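Local coordinates for protein pullulanase (Klebsiella oxytoca, PDB 2YOC) that hydrolyses the alpha-1,6-glucosidic linkages of pullulan and related branched alpha-glucans, and is a substrate of a type 2 secretion system, at residues V480-E492 with F502-L516. Numbering follows the deposited sequence.
Sequences VADIQQPFSRLCE and FAGYCDSGSTVEEVL
The ring of F487 lies in the middle of this contact, with Y505 CB over the centre of one face, 3.5 Å from the ring centroid and almost on its normal. L490 CD2, from the same segment as the ring, sits off-centre over the opposite face. V515 crosses F487 at about a right angle and touches it with CG2, 3.5 Å from F487 CD2; its other methyl, CG1, covers the Y505 ring. With CG anti to the backbone N (chi1 -155°), F487 reaches F502, and F487 CZ meets F502 CB. The C506 sulfur stands at the ring edge, and the disulfide C491 SG–C506 SG (2.0 Å, chi3 -85°) ties the two segments covalently beside it.

Farther along, V512 splits its methyls: CG1 packs on I483 CG2 and L490 CD2, CG2 on F487 CA. Backbone hydrogen bonds fix this register: F487 N to S510 O (3.0 Å), V512 N to Q485 O (3.1 Å) and E513 N to I483 O (2.8 Å), the last two donated by V512 and E513 in the first turn of helix 512-520, where T511 and E514 form a capping box.

Within the pullulanase Ins domain, the helical segments 487-492 and 512-516 are inclined at 105° between their N-to-C directions, with V497 of helix 495-498 and L533 of helix 529-537 also packing against F487.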
ATOM      1  N   VAL B 480      33.862 -29.741  40.585  1.00 92.55           N
ATOM      2  CA  VAL B 480      32.815 -28.723  40.570  1.00 93.29           C
ATOM      3  C   VAL B 480      32.561 -28.120  41.965  1.00100.18           C
ATOM      4  O   VAL B 480      32.673 -28.821  42.971  1.00100.24           O
ATOM      5  CB  VAL B 480      31.522 -29.343  39.928  1.00 96.16           C
ATOM      6  CG1 VAL B 480      30.229 -28.756  40.502  1.00 94.84           C
ATOM      7  CG2 VAL B 480      31.547 -29.226  38.399  1.00 95.36           C
ATOM      8  N   ALA B 481      32.184 -26.825  42.003  1.00 97.99           N
ATOM      9  CA  ALA B 481      31.826 -26.103  43.227  1.00 98.49           C
ATOM     10  C   ALA B 481      30.656 -25.148  42.967  1.00101.44           C
ATOM     11  O   ALA B 481      30.686 -24.378  42.003  1.00100.27           O
ATOM     12  CB  ALA B 481      33.014 -25.329  43.742  1.00100.67           C
ATOM     13  N   ASP B 482      29.621 -25.205  43.814  1.00 97.61           N
ATOM     14  CA  ASP B 482      28.468 -24.314  43.683  1.00 95.85           C
ATOM     15  C   ASP B 482      28.400 -23.318  44.841  1.00 99.65           C
ATOM     16  O   ASP B 482      29.049 -23.512  45.875  1.00101.76           O
ATOM     17  CB  ASP B 482      27.162 -25.095  43.508  1.00 96.57           C
ATOM     18  CG  ASP B 482      27.165 -25.989  42.285  1.00107.07           C
ATOM     19  OD1 ASP B 482      27.152 -25.453  41.162  1.00106.71           O
ATOM     20  OD2 ASP B 482      27.200 -27.224  42.457  1.00114.16           O
ATOM     21  N   ILE B 483      27.640 -22.231  44.646  1.00 93.33           N
ATOM     22  CA  ILE B 483      27.476 -21.125  45.593  1.00 92.47           C
ATOM     23  C   ILE B 483      27.020 -21.534  46.993  1.00 99.66           C
ATOM     24  O   ILE B 483      27.355 -20.854  47.966  1.00103.05           O
ATOM     25  CB  ILE B 483      26.665 -19.945  45.005  1.00 93.25           C
ATOM     26  CG1 ILE B 483      25.206 -20.337  44.727  1.00 91.65           C
ATOM     27  CG2 ILE B 483      27.352 -19.358  43.768  1.00 92.26           C
ATOM     28  CD1 ILE B 483      24.312 -19.212  44.661  1.00 94.69           C
ATOM     29  N   GLN B 484      26.306 -22.659  47.097  1.00 95.57           N
ATOM     30  CA  GLN B 484      25.782 -23.239  48.340  1.00 96.55           C
ATOM     31  C   GLN B 484      26.903 -23.650  49.295  1.00102.14           C
ATOM     32  O   GLN B 484      26.715 -23.632  50.509  1.00102.14           O
ATOM     33  CB  GLN B 484      24.913 -24.477  48.012  1.00 97.14           C
ATOM     34  CG  GLN B 484      23.563 -24.155  47.340  1.00118.01           C
ATOM     35  CD  GLN B 484      23.622 -23.825  45.854  1.00138.37           C
ATOM     36  OE1 GLN B 484      24.273 -24.507  45.050  1.00136.98           O
ATOM     37  NE2 GLN B 484      22.886 -22.804  45.445  1.00123.72           N
ATOM     38  N   GLN B 485      28.068 -23.995  48.721  1.00100.35           N
ATOM     39  CA  GLN B 485      29.260 -24.516  49.386  1.00102.27           C
ATOM     40  C   GLN B 485      30.282 -23.450  49.819  1.00109.77           C
ATOM     41  O   GLN B 485      30.273 -22.345  49.264  1.00110.75           O
ATOM     42  CB  GLN B 485      29.922 -25.559  48.467  1.00103.24           C
ATOM     43  CG  GLN B 485      28.999 -26.736  48.147  1.00106.86           C
ATOM     44  CD  GLN B 485      29.530 -27.606  47.048  1.00111.02           C
ATOM     45  OE1 GLN B 485      29.704 -27.191  45.894  1.00101.46           O
ATOM     46  NE2 GLN B 485      29.760 -28.852  47.380  1.00103.52           N
ATOM     47  N   PRO B 486      31.199 -23.772  50.783  1.00107.14           N
ATOM     48  CA  PRO B 486      32.216 -22.789  51.203  1.00107.77           C
ATOM     49  C   PRO B 486      33.059 -22.206  50.086  1.00108.67           C
ATOM     50  O   PRO B 486      33.342 -22.888  49.107  1.00106.47           O
ATOM     51  CB  PRO B 486      33.116 -23.589  52.156  1.00111.54           C
ATOM     52  CG  PRO B 486      32.802 -25.031  51.884  1.00115.44           C
ATOM     53  CD  PRO B 486      31.347 -25.027  51.550  1.00109.32           C
ATOM     54  N   PHE B 487      33.503 -20.954  50.276  1.00106.23           N
ATOM     55  CA  PHE B 487      34.356 -20.230  49.332  1.00105.72           C
ATOM     56  C   PHE B 487      35.664 -20.972  49.098  1.00110.50           C
ATOM     57  O   PHE B 487      36.202 -20.917  47.992  1.00109.39           O
ATOM     58  CB  PHE B 487      34.630 -18.792  49.802  1.00107.85           C
ATOM     59  CG  PHE B 487      34.954 -17.849  48.664  1.00108.13           C
ATOM     60  CD1 PHE B 487      36.229 -17.808  48.112  1.00110.74           C
ATOM     61  CD2 PHE B 487      33.982 -17.011  48.134  1.00108.99           C
ATOM     62  CE1 PHE B 487      36.525 -16.948  47.050  1.00110.95           C
ATOM     63  CE2 PHE B 487      34.286 -16.136  47.083  1.00110.94           C
ATOM     64  CZ  PHE B 487      35.558 -16.109  46.552  1.00109.29           C
ATOM     65  N   SER B 488      36.161 -21.677  50.133  1.00108.66           N
ATOM     66  CA  SER B 488      37.371 -22.491  50.049  1.00109.56           C
ATOM     67  C   SER B 488      37.241 -23.506  48.880  1.00114.10           C
ATOM     68  O   SER B 488      38.158 -23.574  48.049  1.00114.19           O
ATOM     69  CB  SER B 488      37.619 -23.211  51.371  1.00112.13           C
ATOM     70  OG  SER B 488      36.502 -24.007  51.732  1.00115.64           O
ATOM     71  N   ARG B 489      36.066 -24.210  48.765  1.00108.77           N
ATOM     72  CA  ARG B 489      35.798 -25.170  47.680  1.00106.57           C
ATOM     73  C   ARG B 489      36.011 -24.531  46.305  1.00108.90           C
ATOM     74  O   ARG B 489      36.645 -25.145  45.438  1.00107.76           O
ATOM     75  CB  ARG B 489      34.397 -25.820  47.793  1.00103.04           C
ATOM     76  CG  ARG B 489      34.188 -26.930  46.748  1.00107.71           C
ATOM     77  CD  ARG B 489      33.102 -27.945  47.060  1.00107.21           C
ATOM     78  NE  ARG B 489      32.848 -28.842  45.923  1.00 98.76           N
ATOM     79  CZ  ARG B 489      32.942 -30.176  45.955  1.00112.54           C
ATOM     80  NH1 ARG B 489      33.258 -30.803  47.080  1.00 84.54           N
ATOM     81  NH2 ARG B 489      32.680 -30.892  44.868  1.00111.81           N
ATOM     82  N   LEU B 490      35.523 -23.287  46.133  1.00105.63           N
ATOM     83  CA  LEU B 490      35.656 -22.552  44.885  1.00105.61           C
ATOM     84  C   LEU B 490      37.100 -22.400  44.478  1.00114.69           C
ATOM     85  O   LEU B 490      37.413 -22.637  43.320  1.00113.91           O
ATOM     86  CB  LEU B 490      34.934 -21.189  44.934  1.00105.20           C
ATOM     87  CG  LEU B 490      35.102 -20.236  43.718  1.00109.55           C
ATOM     88  CD1 LEU B 490      34.569 -20.838  42.415  1.00107.78           C
ATOM     89  CD2 LEU B 490      34.421 -18.923  43.973  1.00113.10           C
ATOM     90  N   CYS B 491      37.982 -22.055  45.427  1.00116.62           N
ATOM     91  CA  CYS B 491      39.412 -21.866  45.163  1.00119.03           C
ATOM     92  C   CYS B 491      40.125 -23.186  44.840  1.00122.15           C
ATOM     93  O   CYS B 491      41.001 -23.195  43.965  1.00121.59           O
ATOM     94  CB  CYS B 491      40.086 -21.114  46.311  1.00122.13           C
ATOM     95  SG  CYS B 491      39.214 -19.602  46.820  1.00126.11           S
ATOM     96  N   GLU B 492      39.723 -24.298  45.519  1.00117.57           N
ATOM     97  CA  GLU B 492      40.284 -25.637  45.296  1.00117.03           C
ATOM     98  C   GLU B 492      40.061 -26.092  43.857  1.00115.79           C
ATOM     99  O   GLU B 492      41.020 -26.501  43.191  1.00114.83           O
ATOM    100  CB  GLU B 492      39.710 -26.663  46.282  1.00119.04           C
ATOM    101  CG  GLU B 492      40.541 -26.833  47.541  1.00136.21           C
ATOM    102  CD  GLU B 492      40.051 -26.078  48.764  1.00171.99           C
ATOM    103  OE1 GLU B 492      38.940 -26.386  49.256  1.00168.72           O
ATOM    104  OE2 GLU B 492      40.793 -25.191  49.246  1.00180.81           O
ATOM    105  N   PHE B 502      39.286 -11.521  44.615  1.00105.17           N
ATOM    106  CA  PHE B 502      38.500 -12.198  45.643  1.00105.18           C
ATOM    107  C   PHE B 502      39.309 -13.253  46.391  1.00110.37           C
ATOM    108  O   PHE B 502      38.776 -13.901  47.309  1.00109.59           O
ATOM    109  CB  PHE B 502      37.246 -12.828  45.003  1.00105.13           C
ATOM    110  CG  PHE B 502      36.494 -11.892  44.089  1.00105.22           C
ATOM    111  CD1 PHE B 502      35.530 -11.028  44.592  1.00108.38           C
ATOM    112  CD2 PHE B 502      36.761 -11.860  42.728  1.00106.56           C
ATOM    113  CE1 PHE B 502      34.841 -10.155  43.752  1.00108.49           C
ATOM    114  CE2 PHE B 502      36.070 -10.989  41.885  1.00109.03           C
ATOM    115  CZ  PHE B 502      35.123 -10.132  42.403  1.00107.21           C
ATOM    116  N   ALA B 503      40.608 -13.402  46.019  1.00108.08           N
ATOM    117  CA  ALA B 503      41.558 -14.354  46.614  1.00109.41           C
ATOM    118  C   ALA B 503      41.535 -14.381  48.159  1.00114.81           C
ATOM    119  O   ALA B 503      41.716 -15.444  48.759  1.00115.28           O
ATOM    120  CB  ALA B 503      42.960 -14.074  46.110  1.00111.09           C
ATOM    121  N   GLY B 504      41.275 -13.220  48.763  1.00111.22           N
ATOM    122  CA  GLY B 504      41.181 -13.044  50.205  1.00112.30           C
ATOM    123  C   GLY B 504      40.080 -13.852  50.855  1.00115.66           C
ATOM    124  O   GLY B 504      40.221 -14.243  52.015  1.00115.73           O
ATOM    125  N   TYR B 505      38.995 -14.142  50.116  1.00111.95           N
ATOM    126  CA  TYR B 505      37.885 -14.910  50.674  1.00112.44           C
ATOM    127  C   TYR B 505      38.154 -16.406  50.855  1.00121.96           C
ATOM    128  O   TYR B 505      37.393 -17.051  51.591  1.00121.50           O
ATOM    129  CB  TYR B 505      36.585 -14.695  49.895  1.00110.66           C
ATOM    130  CG  TYR B 505      36.045 -13.288  49.930  1.00110.39           C
ATOM    131  CD1 TYR B 505      35.187 -12.874  50.951  1.00112.19           C
ATOM    132  CD2 TYR B 505      36.319 -12.394  48.903  1.00110.10           C
ATOM    133  CE1 TYR B 505      34.646 -11.590  50.966  1.00112.24           C
ATOM    134  CE2 TYR B 505      35.789 -11.106  48.908  1.00110.96           C
ATOM    135  CZ  TYR B 505      34.957 -10.707  49.946  1.00119.25           C
ATOM    136  OH  TYR B 505      34.447  -9.432  49.975  1.00121.78           O
ATOM    137  N   CYS B 506      39.225 -16.964  50.208  1.00122.39           N
ATOM    138  CA  CYS B 506      39.581 -18.396  50.325  1.00124.15           C
ATOM    139  C   CYS B 506      39.854 -18.757  51.786  1.00131.31           C
ATOM    140  O   CYS B 506      39.651 -19.900  52.194  1.00130.41           O
ATOM    141  CB  CYS B 506      40.766 -18.767  49.431  1.00125.73           C
ATOM    142  SG  CYS B 506      40.580 -18.335  47.669  1.00128.32           S
ATOM    143  N   ASP B 507      40.295 -17.752  52.567  1.00131.34           N
ATOM    144  CA  ASP B 507      40.623 -17.844  53.986  1.00133.44           C
ATOM    145  C   ASP B 507      39.377 -17.775  54.872  1.00138.39           C
ATOM    146  O   ASP B 507      39.387 -18.372  55.951  1.00140.16           O
ATOM    147  CB  ASP B 507      41.606 -16.734  54.369  1.00136.73           C
ATOM    148  CG  ASP B 507      42.875 -16.696  53.534  1.00149.32           C
ATOM    149  OD1 ASP B 507      42.769 -16.723  52.281  1.00147.05           O
ATOM    150  OD2 ASP B 507      43.969 -16.568  54.125  1.00161.14           O
ATOM    151  N   SER B 508      38.319 -17.043  54.438  1.00132.65           N
ATOM    152  CA  SER B 508      37.079 -16.890  55.207  1.00131.60           C
ATOM    153  C   SER B 508      36.291 -18.189  55.259  1.00134.56           C
ATOM    154  O   SER B 508      36.307 -18.955  54.289  1.00133.36           O
ATOM    155  CB  SER B 508      36.215 -15.774  54.631  1.00133.66           C
ATOM    156  OG  SER B 508      35.566 -16.173  53.433  1.00141.86           O
ATOM    157  N   GLY B 509      35.605 -18.410  56.382  1.00131.20           N
ATOM    158  CA  GLY B 509      34.772 -19.588  56.613  1.00129.90           C
ATOM    159  C   GLY B 509      33.347 -19.433  56.110  1.00131.53           C
ATOM    160  O   GLY B 509      32.449 -20.162  56.551  1.00131.28           O
ATOM    161  N   SER B 510      33.142 -18.486  55.167  1.00125.42           N
ATOM    162  CA  SER B 510      31.859 -18.147  54.546  1.00122.52           C
ATOM    163  C   SER B 510      31.686 -18.806  53.155  1.00122.98           C
ATOM    164  O   SER B 510      32.686 -19.032  52.456  1.00123.02           O
ATOM    165  CB  SER B 510      31.700 -16.627  54.462  1.00125.19           C
ATOM    166  OG  SER B 510      32.886 -15.967  54.041  1.00130.93           O
ATOM    167  N   THR B 511      30.408 -19.114  52.771  1.00114.85           N
ATOM    168  CA  THR B 511      30.034 -19.736  51.487  1.00110.81           C
ATOM    169  C   THR B 511      30.074 -18.731  50.337  1.00112.67           C
ATOM    170  O   THR B 511      30.147 -17.525  50.581  1.00111.85           O
ATOM    171  CB  THR B 511      28.682 -20.463  51.573  1.00104.26           C
ATOM    172  OG1 THR B 511      27.631 -19.514  51.699  1.00102.24           O
ATOM    173  CG2 THR B 511      28.627 -21.505  52.683  1.00 98.22           C
ATOM    174  N   VAL B 512      30.025 -19.224  49.085  1.00108.17           N
ATOM    175  CA  VAL B 512      30.060 -18.360  47.899  1.00107.21           C
ATOM    176  C   VAL B 512      28.770 -17.524  47.823  1.00111.13           C
ATOM    177  O   VAL B 512      28.823 -16.343  47.472  1.00110.66           O
ATOM    178  CB  VAL B 512      30.386 -19.116  46.585  1.00109.51           C
ATOM    179  CG1 VAL B 512      30.764 -18.140  45.476  1.00108.76           C
ATOM    180  CG2 VAL B 512      31.500 -20.143  46.791  1.00110.18           C
ATOM    181  N   GLU B 513      27.634 -18.131  48.239  1.00107.23           N
ATOM    182  CA  GLU B 513      26.312 -17.504  48.365  1.00106.16           C
ATOM    183  C   GLU B 513      26.476 -16.284  49.287  1.00111.13           C
ATOM    184  O   GLU B 513      26.175 -15.156  48.863  1.00111.21           O
ATOM    185  CB  GLU B 513      25.330 -18.511  48.997  1.00107.03           C
ATOM    186  CG  GLU B 513      23.853 -18.152  48.935  1.00118.15           C
ATOM    187  CD  GLU B 513      22.945 -19.264  49.436  1.00143.96           C
ATOM    188  OE1 GLU B 513      22.765 -20.263  48.703  1.00133.40           O
ATOM    189  OE2 GLU B 513      22.425 -19.143  50.569  1.00144.02           O
ATOM    190  N   GLU B 514      27.046 -16.513  50.513  1.00106.80           N
ATOM    191  CA  GLU B 514      27.317 -15.497  51.536  1.00106.37           C
ATOM    192  C   GLU B 514      28.089 -14.307  50.948  1.00109.05           C
ATOM    193  O   GLU B 514      27.571 -13.186  50.920  1.00106.48           O
ATOM    194  CB  GLU B 514      28.087 -16.105  52.724  1.00108.74           C
ATOM    195  CG  GLU B 514      27.253 -16.909  53.705  1.00116.58           C
ATOM    196  CD  GLU B 514      28.067 -17.572  54.804  1.00143.12           C
ATOM    197  OE1 GLU B 514      28.554 -16.851  55.706  1.00144.98           O
ATOM    198  OE2 GLU B 514      28.230 -18.814  54.761  1.00133.18           O
ATOM    199  N   VAL B 515      29.296 -14.578  50.420  1.00107.29           N
ATOM    200  CA  VAL B 515      30.199 -13.598  49.806  1.00107.67           C
ATOM    201  C   VAL B 515      29.479 -12.781  48.736  1.00111.14           C
ATOM    202  O   VAL B 515      29.648 -11.564  48.702  1.00111.21           O
ATOM    203  CB  VAL B 515      31.495 -14.269  49.277  1.00111.89           C
ATOM    204  CG1 VAL B 515      32.384 -13.278  48.531  1.00112.06           C
ATOM    205  CG2 VAL B 515      32.264 -14.929  50.416  1.00113.20           C
ATOM    206  N   LEU B 516      28.635 -13.439  47.908  1.00106.51           N
ATOM    207  CA  LEU B 516      27.865 -12.769  46.857  1.00104.50           C
ATOM    208  C   LEU B 516      26.910 -11.703  47.387  1.00107.67           C
ATOM    209  O   LEU B 516      26.932 -10.574  46.875  1.00106.56           O
ATOM    210  CB  LEU B 516      27.170 -13.769  45.924  1.00102.40           C
ATOM    211  CG  LEU B 516      28.063 -14.318  44.792  1.00105.59           C
ATOM    212  CD1 LEU B 516      27.488 -15.578  44.222  1.00104.27           C
ATOM    213  CD2 LEU B 516      28.323 -13.268  43.688  1.00105.17           C
TER